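Local atomic coordinates of periplasmic solute binding protein (Candidatus liberibacter, PDB entry 4CL2), a protein that binds manganese and zinc ions in the periplasm and probably delivers them to a metal-uptake transporter of the bacterial inner membrane. Residues K23-V28 / E137-E142. Residues are numbered along the deposited sequence; the frame is centred on the assembly and turned at random.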
# COMPACT_ATOMS: atom_id res chain seq x y z
N LYS A 23 -11.48 -12.63 -10.85
CA LYS A 23 -12.41 -12.27 -11.91
C LYS A 23 -13.78 -12.87 -11.76
O LYS A 23 -14.30 -13.51 -12.67
CB LYS A 23 -11.88 -12.64 -13.25
CG LYS A 23 -10.63 -11.92 -13.57
CD LYS A 23 -10.21 -12.34 -14.94
CE LYS A 23 -9.43 -11.23 -15.61
NZ LYS A 23 -9.65 -11.35 -17.07
N ASP A 24 -14.37 -12.67 -10.61
CA ASP A 24 -15.78 -13.21 -10.49
C ASP A 24 -15.97 -14.73 -10.32
O ASP A 24 -17.13 -15.18 -10.16
CB ASP A 24 -16.74 -12.72 -11.59
CG ASP A 24 -16.83 -11.20 -11.67
OD1 ASP A 24 -16.81 -10.49 -10.63
OD2 ASP A 24 -16.96 -10.70 -12.79
N LEU A 25 -14.87 -15.50 -10.21
CA LEU A 25 -14.98 -16.87 -9.77
C LEU A 25 -15.41 -17.01 -8.33
O LEU A 25 -15.97 -18.00 -7.95
CB LEU A 25 -13.67 -17.62 -9.97
CG LEU A 25 -13.30 -17.71 -11.46
CD1 LEU A 25 -11.83 -18.11 -11.51
CD2 LEU A 25 -14.18 -18.69 -12.23
N VAL A 26 -15.07 -16.00 -7.54
CA VAL A 26 -15.50 -15.84 -6.15
C VAL A 26 -16.05 -14.42 -5.98
O VAL A 26 -15.78 -13.53 -6.79
CB VAL A 26 -14.38 -16.08 -5.13
CG1 VAL A 26 -13.75 -17.43 -5.34
CG2 VAL A 26 -13.35 -14.95 -5.12
N THR A 27 -16.85 -14.24 -4.93
CA THR A 27 -17.29 -12.93 -4.53
C THR A 27 -16.25 -12.26 -3.67
O THR A 27 -15.89 -12.81 -2.66
CB THR A 27 -18.62 -13.04 -3.77
OG1 THR A 27 -19.57 -13.66 -4.65
CG2 THR A 27 -19.14 -11.67 -3.35
N VAL A 28 -15.71 -11.11 -4.11
CA VAL A 28 -14.68 -10.43 -3.35
C VAL A 28 -15.36 -9.27 -2.61
O VAL A 28 -16.07 -8.42 -3.22
CB VAL A 28 -13.58 -9.92 -4.30
CG1 VAL A 28 -12.62 -9.03 -3.54
CG2 VAL A 28 -12.83 -11.10 -4.90
N GLU A 137 -4.33 -19.28 -12.09
CA GLU A 137 -2.93 -19.29 -12.59
C GLU A 137 -2.81 -18.30 -13.75
O GLU A 137 -1.89 -17.45 -13.79
CB GLU A 137 -2.49 -20.70 -12.97
CG GLU A 137 -0.96 -20.85 -13.15
CD GLU A 137 -0.25 -21.02 -11.82
OE1 GLU A 137 -0.40 -22.12 -11.21
OE2 GLU A 137 0.42 -20.06 -11.40
N LEU A 138 -3.70 -18.44 -14.73
CA LEU A 138 -3.66 -17.55 -15.88
C LEU A 138 -3.89 -16.12 -15.48
O LEU A 138 -3.18 -15.17 -15.88
CB LEU A 138 -4.66 -18.04 -16.93
CG LEU A 138 -5.00 -16.94 -17.99
CD1 LEU A 138 -3.84 -16.86 -18.92
CD2 LEU A 138 -6.29 -17.33 -18.72
N ASN A 139 -4.91 -15.90 -14.62
CA ASN A 139 -5.27 -14.55 -14.22
C ASN A 139 -4.17 -13.84 -13.46
O ASN A 139 -3.93 -12.64 -13.67
CB ASN A 139 -6.55 -14.53 -13.38
CG ASN A 139 -7.79 -15.01 -14.12
OD1 ASN A 139 -7.81 -15.08 -15.36
ND2 ASN A 139 -8.87 -15.34 -13.37
N ALA A 140 -3.49 -14.59 -12.59
CA ALA A 140 -2.41 -14.05 -11.80
C ALA A 140 -1.25 -13.61 -12.73
O ALA A 140 -0.64 -12.56 -12.50
CB ALA A 140 -1.91 -15.05 -10.78
N ARG A 141 -0.93 -14.44 -13.72
CA ARG A 141 0.16 -14.07 -14.65
C ARG A 141 -0.24 -12.83 -15.47
O ARG A 141 0.52 -11.90 -15.59
CB ARG A 141 0.56 -15.21 -15.53
CG ARG A 141 1.65 -14.87 -16.55
CD ARG A 141 1.09 -14.36 -17.89
NE ARG A 141 0.39 -15.40 -18.54
CZ ARG A 141 -0.36 -15.23 -19.64
NH1 ARG A 141 -0.47 -14.00 -20.16
NH2 ARG A 141 -0.98 -16.22 -20.15
N GLU A 142 -1.45 -12.84 -16.02
CA GLU A 142 -1.92 -11.66 -16.76
C GLU A 142 -1.84 -10.42 -15.95
O GLU A 142 -1.45 -9.35 -16.44
CB GLU A 142 -3.34 -11.86 -17.30
CG GLU A 142 -3.37 -12.84 -18.47
CD GLU A 142 -4.76 -13.05 -19.06
OE1 GLU A 142 -5.76 -12.73 -18.38
OE2 GLU A 142 -4.80 -13.59 -20.19
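Lys23 lays its aliphatic chain across the side-chain amide of Asn139, joining the helix-to-strand turn of the first lobe to the long helix 133-158 in the two-lobed fold of a metal-binding protein of the solute-binding protein 9 family. The turn links helix 12-22 to strand 27-30, an outer strand of the four-stranded parallel sheet. Lys23 is the first residue to leave the helix, with a positive phi (41°). With CG anti to the carbonyl carbon (chi1 -62°), its extended chain leads out over one face of the amide, CD lying 3.6 Å from ND2 and 3.7 Å from OD1 of Asn139. Asparagine suits this buried place because its flat amide offers a face to the lysine methylenes while ND2 donates a hydrogen bond to the carbonyl oxygen of Ile21, which ties the end of helix 12-22 to helix 133-158. Leu25 approaches the amide more loosely, its CD1 4.5 Å from Asn139 ND2, and also packs on Lys135 and Tyr136 one turn earlier in the long helix. A lysine can pack through its methylenes while its ammonium extends toward Glu142, where NZ of Lys23 stands 4.3 Å from OE1 of Glu142, too far for a salt bridge but probably mildly attractive.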